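Local coordinates for protein VipE (Legionella pneumophila subsp. pneumophila str. Philadelphia 1, PDB 4QN8) that is a Legionella effector of undefined molecular activity, probably acting inside the host cell, represented by its all-helical N-terminal part, at residues 10-15 and 66-71; 30-35 and 101-106. One frame throughout, in Å; residues are numbered along the deposited sequence.

Interaction 1: residues 10-15 and 66-71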
ATOM      1  N   ARG A  10       6.399 -12.173  -9.276  1.00 21.23           N
ATOM      2  CA  ARG A  10       5.997 -13.444  -8.675  1.00 21.36           C
ATOM      3  C   ARG A  10       4.734 -13.232  -7.854  1.00 26.40           C
ATOM      4  O   ARG A  10       3.821 -14.049  -7.899  1.00 21.28           O
ATOM      5  CB  ARG A  10       7.118 -14.034  -7.818  1.00 20.99           C
ATOM      6  CG  ARG A  10       8.414 -14.284  -8.594  1.00 21.47           C
ATOM      7  CD  ARG A  10       8.277 -15.428  -9.585  1.00 26.23           C
ATOM      8  NE  ARG A  10       9.430 -15.507 -10.480  1.00 25.61           N
ATOM      9  CZ  ARG A  10      10.581 -16.099 -10.172  1.00 32.31           C
ATOM     10  NH1 ARG A  10      10.743 -16.686  -8.988  1.00 26.19           N
ATOM     11  NH2 ARG A  10      11.570 -16.119 -11.054  1.00 29.63           N
ATOM     12  N   LEU A  11       4.677 -12.129  -7.114  1.00 21.24           N
ATOM     13  CA  LEU A  11       3.511 -11.861  -6.277  1.00 26.60           C
ATOM     14  C   LEU A  11       2.281 -11.500  -7.120  1.00 24.61           C
ATOM     15  O   LEU A  11       1.156 -11.885  -6.777  1.00 24.39           O
ATOM     16  CB  LEU A  11       3.822 -10.802  -5.212  1.00 18.66           C
ATOM     17  CG  LEU A  11       4.896 -11.295  -4.232  1.00 25.02           C
ATOM     18  CD1 LEU A  11       5.482 -10.173  -3.394  1.00 22.77           C
ATOM     19  CD2 LEU A  11       4.347 -12.372  -3.302  1.00 27.87           C
ATOM     20  N   ILE A  12       2.494 -10.807  -8.239  1.00 22.66           N
ATOM     21  CA  ILE A  12       1.398 -10.545  -9.179  1.00 22.29           C
ATOM     22  C   ILE A  12       0.931 -11.866  -9.795  1.00 29.05           C
ATOM     23  O   ILE A  12      -0.272 -12.098  -9.953  1.00 26.46           O
ATOM     24  CB  ILE A  12       1.802  -9.567 -10.296  1.00 22.21           C
ATOM     25  CG1 ILE A  12       2.160  -8.204  -9.710  1.00 23.21           C
ATOM     26  CG2 ILE A  12       0.670  -9.405 -11.308  1.00 24.82           C
ATOM     27  CD1 ILE A  12       1.000  -7.254  -9.563  1.00 31.97           C
ATOM     28  N   ASN A  13       1.885 -12.731 -10.138  1.00 20.54           N
ATOM     29  CA  ASN A  13       1.556 -14.034 -10.687  1.00 21.15           C
ATOM     30  C   ASN A  13       0.643 -14.801  -9.736  1.00 25.80           C
ATOM     31  O   ASN A  13      -0.300 -15.472 -10.159  1.00 28.12           O
ATOM     32  CB  ASN A  13       2.830 -14.838 -10.956  1.00 23.00           C
ATOM     33  CG  ASN A  13       2.533 -16.249 -11.394  1.00 36.18           C
ATOM     34  OD1 ASN A  13       1.981 -16.467 -12.478  1.00 34.71           O
ATOM     35  ND2 ASN A  13       2.900 -17.226 -10.557  1.00 38.66           N
ATOM     36  N   THR A  14       0.926 -14.703  -8.445  1.00 26.30           N
ATOM     37  CA  THR A  14       0.149 -15.431  -7.455  1.00 25.93           C
ATOM     38  C   THR A  14      -1.181 -14.715  -7.167  1.00 28.37           C
ATOM     39  O   THR A  14      -2.250 -15.324  -7.217  1.00 29.19           O
ATOM     40  CB  THR A  14       0.967 -15.623  -6.166  1.00 27.43           C
ATOM     41  OG1 THR A  14       2.067 -16.500  -6.439  1.00 28.33           O
ATOM     42  CG2 THR A  14       0.109 -16.211  -5.043  1.00 26.78           C
ATOM     43  N   TYR A  15      -1.114 -13.413  -6.917  1.00 23.51           N
ATOM     44  CA  TYR A  15      -2.256 -12.684  -6.379  1.00 26.31           C
ATOM     45  C   TYR A  15      -3.028 -11.798  -7.366  1.00 29.12           C
ATOM     46  O   TYR A  15      -4.123 -11.327  -7.047  1.00 29.41           O
ATOM     47  CB  TYR A  15      -1.786 -11.829  -5.206  1.00 24.41           C
ATOM     48  CG  TYR A  15      -1.317 -12.614  -4.003  1.00 22.40           C
ATOM     49  CD1 TYR A  15      -2.227 -13.238  -3.165  1.00 26.67           C
ATOM     50  CD2 TYR A  15       0.037 -12.699  -3.684  1.00 24.00           C
ATOM     51  CE1 TYR A  15      -1.809 -13.937  -2.042  1.00 27.00           C
ATOM     52  CE2 TYR A  15       0.466 -13.402  -2.562  1.00 27.49           C
ATOM     53  CZ  TYR A  15      -0.465 -14.019  -1.751  1.00 31.34           C
ATOM     54  OH  TYR A  15      -0.061 -14.720  -0.635  1.00 30.44           O
ATOM     55  N   VAL A  66       2.296  -2.154  -6.384  1.00 17.83           N
ATOM     56  CA  VAL A  66       1.097  -1.353  -6.598  1.00 15.91           C
ATOM     57  C   VAL A  66       1.161  -0.656  -7.956  1.00 20.87           C
ATOM     58  O   VAL A  66       0.163  -0.591  -8.677  1.00 21.11           O
ATOM     59  CB  VAL A  66       0.903  -0.346  -5.456  1.00 18.62           C
ATOM     60  CG1 VAL A  66      -0.274   0.588  -5.752  1.00 18.26           C
ATOM     61  CG2 VAL A  66       0.688  -1.109  -4.148  1.00 17.00           C
ATOM     62  N   LEU A  67       2.349  -0.184  -8.332  1.00 15.94           N
ATOM     63  CA  LEU A  67       2.531   0.488  -9.630  1.00 19.50           C
ATOM     64  C   LEU A  67       2.159  -0.431 -10.791  1.00 23.43           C
ATOM     65  O   LEU A  67       1.787   0.022 -11.888  1.00 24.86           O
ATOM     66  CB  LEU A  67       3.990   0.925  -9.786  1.00 22.35           C
ATOM     67  CG  LEU A  67       4.371   1.867 -10.920  1.00 33.20           C
ATOM     68  CD1 LEU A  67       3.652   3.197 -10.734  1.00 31.51           C
ATOM     69  CD2 LEU A  67       5.870   2.085 -10.917  1.00 35.96           C
ATOM     70  N   THR A  68       2.244  -1.729 -10.534  1.00 21.15           N
ATOM     71  CA  THR A  68       2.014  -2.757 -11.543  1.00 17.84           C
ATOM     72  C   THR A  68       0.563  -3.240 -11.571  1.00 21.93           C
ATOM     73  O   THR A  68      -0.037  -3.373 -12.646  1.00 25.06           O
ATOM     74  CB  THR A  68       2.981  -3.966 -11.313  1.00 22.63           C
ATOM     75  OG1 THR A  68       4.335  -3.495 -11.312  1.00 25.17           O
ATOM     76  CG2 THR A  68       2.822  -5.015 -12.401  1.00 21.90           C
ATOM     77  N   ILE A  69      -0.006  -3.500 -10.394  1.00 17.12           N
ATOM     78  CA  ILE A  69      -1.382  -3.985 -10.315  1.00 19.01           C
ATOM     79  C   ILE A  69      -2.423  -2.855 -10.366  1.00 22.15           C
ATOM     80  O   ILE A  69      -3.510  -3.009 -10.948  1.00 24.91           O
ATOM     81  CB  ILE A  69      -1.601  -4.883  -9.058  1.00 23.92           C
ATOM     82  CG1 ILE A  69      -2.963  -5.582  -9.104  1.00 24.52           C
ATOM     83  CG2 ILE A  69      -1.505  -4.082  -7.777  1.00 18.95           C
ATOM     84  CD1 ILE A  69      -3.070  -6.642 -10.173  1.00 32.91           C
ATOM     85  N   GLY A  70      -2.069  -1.716  -9.782  1.00 17.55           N
ATOM     86  CA  GLY A  70      -2.952  -0.565  -9.693  1.00 16.81           C
ATOM     87  C   GLY A  70      -3.600  -0.155 -11.000  1.00 18.97           C
ATOM     88  O   GLY A  70      -4.809   0.074 -11.039  1.00 24.14           O
ATOM     89  N   PRO A  71      -2.803  -0.033 -12.075  1.00 18.35           N
ATOM     90  CA  PRO A  71      -3.366   0.398 -13.359  1.00 22.98           C
ATOM     91  C   PRO A  71      -4.337  -0.613 -13.971  1.00 23.85           C
ATOM     92  O   PRO A  71      -5.010  -0.271 -14.932  1.00 26.82           O
ATOM     93  CB  PRO A  71      -2.129   0.535 -14.253  1.00 31.43           C
ATOM     94  CG  PRO A  71      -1.016   0.798 -13.312  1.00 31.73           C
ATOM     95  CD  PRO A  71      -1.330  -0.047 -12.110  1.00 22.36           C
TER
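Ile-12 lays its CD1 methyl against the side of Ile-69, 3.6 Å from Ile-69 CB, and this methyl makes the closest approaches to both residues of the other helix. The same CD1 reaches the neighbouring residue on the opposing helix as well, standing 4.0 Å from Thr-68 CG2, so it sits across two consecutive side chains. The two isoleucine side chains meet at a slant. In Ile-12 a chi1 of -63° sets CG1 opposite the carbonyl carbon, and a chi2 of -89° then turns CD1 toward the other helix. In Ile-69 the CG1 branch is instead turned opposite the backbone N, chi1 -170°, and its CD1 meets Ile-12 CD1 more loosely, at 4.2 Å. The contact is plain helix-to-helix packing in an all-alpha fold: it joins helix 6-20, near the start of the chain, to helix 58-69, with the backbones 7.2 Å apart at the CA atoms of Ile-12 and Ile-69. No hydrogen bond links the two segments. Thr-68 contributes its methyl to the apolar contact, while its hydroxyl OG1 is hydrogen-bonded to Asp-64 O one turn earlier in its own helix. That division leaves an apolar surface facing Ile-12 and ties the polar end to the helix backbone. Phe-65 also touches Ile-12, extending the apolar seam one turn back along helix 58-69, and Pro-4 packs on Thr-68 from the N-terminal loop.

Interaction 2: residues 30-35 and 101-106. With BME (beta-mercaptoethanol), chain D.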
ATOM      1  N   ILE A  30      -5.719 -11.247   4.048  1.00 19.15           N
ATOM      2  CA  ILE A  30      -5.005 -11.138   5.315  1.00 17.50           C
ATOM      3  C   ILE A  30      -3.573 -11.647   5.130  1.00 18.89           C
ATOM      4  O   ILE A  30      -2.613 -11.041   5.624  1.00 22.40           O
ATOM      5  CB  ILE A  30      -5.764 -11.905   6.402  1.00 21.83           C
ATOM      6  CG1 ILE A  30      -6.916 -11.039   6.912  1.00 19.83           C
ATOM      7  CG2 ILE A  30      -4.845 -12.311   7.550  1.00 25.82           C
ATOM      8  CD1 ILE A  30      -7.972 -11.817   7.696  1.00 20.86           C
ATOM      9  N   ILE A  31      -3.421 -12.747   4.403  1.00 24.40           N
ATOM     10  CA  ILE A  31      -2.090 -13.303   4.152  1.00 18.98           C
ATOM     11  C   ILE A  31      -1.251 -12.345   3.293  1.00 24.62           C
ATOM     12  O   ILE A  31      -0.062 -12.131   3.548  1.00 22.80           O
ATOM     13  CB  ILE A  31      -2.176 -14.720   3.524  1.00 26.22           C
ATOM     14  CG1 ILE A  31      -2.717 -15.715   4.561  1.00 25.07           C
ATOM     15  CG2 ILE A  31      -0.821 -15.179   3.029  1.00 27.70           C
ATOM     16  CD1 ILE A  31      -3.054 -17.094   4.002  1.00 29.75           C
ATOM     17  N   LEU A  32      -1.873 -11.761   2.277  1.00 19.17           N
ATOM     18  CA  LEU A  32      -1.200 -10.786   1.432  1.00 19.84           C
ATOM     19  C   LEU A  32      -0.720  -9.590   2.262  1.00 23.12           C
ATOM     20  O   LEU A  32       0.350  -9.032   2.004  1.00 21.63           O
ATOM     21  CB  LEU A  32      -2.153 -10.321   0.322  1.00 19.30           C
ATOM     22  CG  LEU A  32      -1.607  -9.298  -0.672  1.00 19.55           C
ATOM     23  CD1 LEU A  32      -0.403  -9.886  -1.434  1.00 19.05           C
ATOM     24  CD2 LEU A  32      -2.703  -8.850  -1.662  1.00 20.71           C
ATOM     25  N   LEU A  33      -1.498  -9.236   3.281  1.00 19.87           N
ATOM     26  CA  LEU A  33      -1.188  -8.097   4.142  1.00 21.57           C
ATOM     27  C   LEU A  33      -0.167  -8.422   5.250  1.00 18.92           C
ATOM     28  O   LEU A  33       0.179  -7.555   6.042  1.00 22.21           O
ATOM     29  CB  LEU A  33      -2.494  -7.553   4.743  1.00 20.30           C
ATOM     30  CG  LEU A  33      -3.420  -6.872   3.736  1.00 19.08           C
ATOM     31  CD1 LEU A  33      -4.859  -6.715   4.273  1.00 22.20           C
ATOM     32  CD2 LEU A  33      -2.854  -5.524   3.322  1.00 28.35           C
ATOM     33  N   ASP A  34       0.304  -9.670   5.318  1.00 23.04           N
ATOM     34  CA  ASP A  34       1.358 -10.041   6.262  1.00 24.13           C
ATOM     35  C   ASP A  34       2.538  -9.086   6.059  1.00 24.82           C
ATOM     36  O   ASP A  34       2.976  -8.861   4.934  1.00 24.12           O
ATOM     37  CB  ASP A  34       1.788 -11.511   6.055  1.00 26.60           C
ATOM     38  CG  ASP A  34       2.862 -11.976   7.051  1.00 36.27           C
ATOM     39  OD1 ASP A  34       3.898 -11.297   7.213  1.00 34.19           O
ATOM     40  OD2 ASP A  34       2.689 -13.059   7.655  1.00 41.28           O
ATOM     41  N   PRO A  35       3.025  -8.487   7.151  1.00 22.07           N
ATOM     42  CA  PRO A  35       4.087  -7.479   7.036  1.00 31.07           C
ATOM     43  C   PRO A  35       5.339  -7.984   6.300  1.00 29.53           C
ATOM     44  O   PRO A  35       6.095  -7.181   5.769  1.00 27.39           O
ATOM     45  CB  PRO A  35       4.423  -7.163   8.495  1.00 39.40           C
ATOM     46  CG  PRO A  35       3.152  -7.435   9.237  1.00 43.91           C
ATOM     47  CD  PRO A  35       2.484  -8.582   8.519  1.00 35.90           C
ATOM     48  N   SER A 101       6.204   0.425   6.408  1.00 23.49           N
ATOM     49  CA  SER A 101       5.994   0.279   4.970  1.00 21.70           C
ATOM     50  C   SER A 101       5.028  -0.865   4.779  1.00 22.54           C
ATOM     51  O   SER A 101       5.330  -1.997   5.154  1.00 22.36           O
ATOM     52  CB  SER A 101       7.310  -0.032   4.251  1.00 23.44           C
ATOM     53  OG  SER A 101       8.302   0.945   4.549  1.00 28.54           O
ATOM     54  N   SER A 102       3.865  -0.584   4.201  1.00 22.03           N
ATOM     55  CA  SER A 102       2.806  -1.580   4.119  1.00 19.00           C
ATOM     56  C   SER A 102       1.986  -1.475   2.848  1.00 14.13           C
ATOM     57  O   SER A 102       1.898  -0.410   2.234  1.00 14.59           O
ATOM     58  CB  SER A 102       1.859  -1.439   5.303  1.00 22.75           C
ATOM     59  OG  SER A 102       1.071  -0.276   5.140  1.00 21.19           O
ATOM     60  N   LEU A 103       1.350  -2.583   2.483  1.00 14.54           N
ATOM     61  CA  LEU A 103       0.540  -2.609   1.267  1.00 18.79           C
ATOM     62  C   LEU A 103      -0.686  -1.711   1.386  1.00 19.36           C
ATOM     63  O   LEU A 103      -1.094  -1.063   0.408  1.00 21.67           O
ATOM     64  CB  LEU A 103       0.112  -4.040   0.946  1.00 22.38           C
ATOM     65  CG  LEU A 103      -0.601  -4.208  -0.394  1.00 16.22           C
ATOM     66  CD1 LEU A 103       0.310  -3.832  -1.596  1.00 12.42           C
ATOM     67  CD2 LEU A 103      -1.080  -5.644  -0.545  1.00 23.04           C
ATOM     68  N   GLU A 104      -1.277  -1.672   2.577  1.00 17.49           N
ATOM     69  CA  GLU A 104      -2.449  -0.833   2.785  1.00 18.23           C
ATOM     70  C   GLU A 104      -2.101   0.648   2.650  1.00 17.70           C
ATOM     71  O   GLU A 104      -2.893   1.410   2.102  1.00 20.50           O
ATOM     72  CB  GLU A 104      -3.163  -1.144   4.106  1.00 19.20           C
ATOM     73  CG  GLU A 104      -2.383  -0.787   5.374  1.00 18.11           C
ATOM     74  CD  GLU A 104      -1.574  -1.958   5.925  1.00 22.44           C
ATOM     75  OE1 GLU A 104      -1.255  -2.900   5.147  1.00 20.82           O
ATOM     76  OE2 GLU A 104      -1.255  -1.932   7.133  1.00 23.94           O
ATOM     77  N   LYS A 105      -0.923   1.052   3.129  1.00 19.81           N
ATOM     78  CA  LYS A 105      -0.477   2.435   2.953  1.00 11.21           C
ATOM     79  C   LYS A 105      -0.264   2.743   1.468  1.00 17.12           C
ATOM     80  O   LYS A 105      -0.659   3.812   0.970  1.00 17.48           O
ATOM     81  CB  LYS A 105       0.803   2.737   3.747  1.00 13.43           C
ATOM     82  CG  LYS A 105       1.376   4.114   3.404  1.00 18.72           C
ATOM     83  CD  LYS A 105       2.238   4.692   4.519  1.00 20.88           C
ATOM     84  CE  LYS A 105       3.579   3.989   4.611  1.00 17.54           C
ATOM     85  NZ  LYS A 105       4.368   4.533   5.778  1.00 17.83           N
ATOM     86  N   ALA A 106       0.330   1.804   0.746  1.00 15.78           N
ATOM     87  CA  ALA A 106       0.590   2.050  -0.671  1.00 13.33           C
ATOM     88  C   ALA A 106      -0.675   2.094  -1.525  1.00 16.23           C
ATOM     89  O   ALA A 106      -0.785   2.922  -2.426  1.00 15.43           O
ATOM     90  CB  ALA A 106       1.579   1.055  -1.237  1.00 12.06           C
TER
HETATM   91  C1  BME D 201       9.184  -0.200   7.436  1.00 40.45           C
HETATM   92  C2  BME D 201       8.745  -1.653   7.393  1.00 38.91           C
HETATM   93  O1  BME D 201       9.973   0.092   6.305  1.00 37.14           O
HETATM   94  S2  BME D 201       7.778  -2.111   8.842  1.00 63.05           S
HETATM   95  O   HOH W   1       0.320  -4.862   6.301  1.00 27.98           O
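Leu-103 presses its CD2 methyl into the branch point of Leu-32, with CD2 3.7 Å from Leu-32 CG and almost as near, 3.8 Å, to Leu-32 CD2. This is the tight half of the contact. Leu-103 CG lies anti to the backbone N, chi1 -173°, which carries the branched end of the side chain toward segment 30-35. Leu-33 meets it more loosely: its CD2 stands 4.1 Å from Leu-103 CB, the two side chains crossing at about a right angle. Met-85 of helix 75-88 touches both Leu-33 and Leu-103, and Val-66 of helix 58-69 touches Leu-103, so the leucines belong to the buried core of this all-helical fold, in which the C-terminal end of helix 26-32 packs on the first turn of helix 103-114. Ser-102 is the N-cap of that second helix, its OG accepting a bond from Lys-105 N at 3.1 Å with an N-H...O angle of 157°. Beyond the leucines the contact becomes polar and indirect. Glu-104 bends at chi2, bringing OE1 within 3.6 Å of Leu-33 CD2, a carboxylate oxygen against a methyl group. A water bridges the segments here, donating to Leu-33 O and, at 2.8 Å, to Glu-104 OE1; it thereby satisfies a carbonyl just past the end of helix 26-32 and links it to the acid, with no direct hydrogen bond between the segments. At the more open end, Ser-101, partly exposed, takes no part in the leucine packing: its OG is hydrogen-bonded to O1 of a beta-mercaptoethanol molecule, 2.6 Å away, probably carried over from the crystallisation liquor.

Overall arrangement
Interactions 1 and 2 lie with their centres about 13 Å apart and touch directly at two places. In the first, Tyr-15 CD2 lies 3.6 Å from Leu-32 CD1 of the following helix, 26-32. In the second, Val-66 turns away from helix 6-20 and places CG2 3.7 Å from Ala-106 CB and 3.8 Å from Leu-103 CD1. Their segments alternate along the chain, and the two contacts together involve helices 6-20, 26-32, 58-69 and 103-114. Interaction 2 lies deeper in the molecule, its centre about 6 Å from the centre of the chain against about 12 Å for interaction 1. The beta-mercaptoethanol is bound at the Ser-101 end of interaction 2.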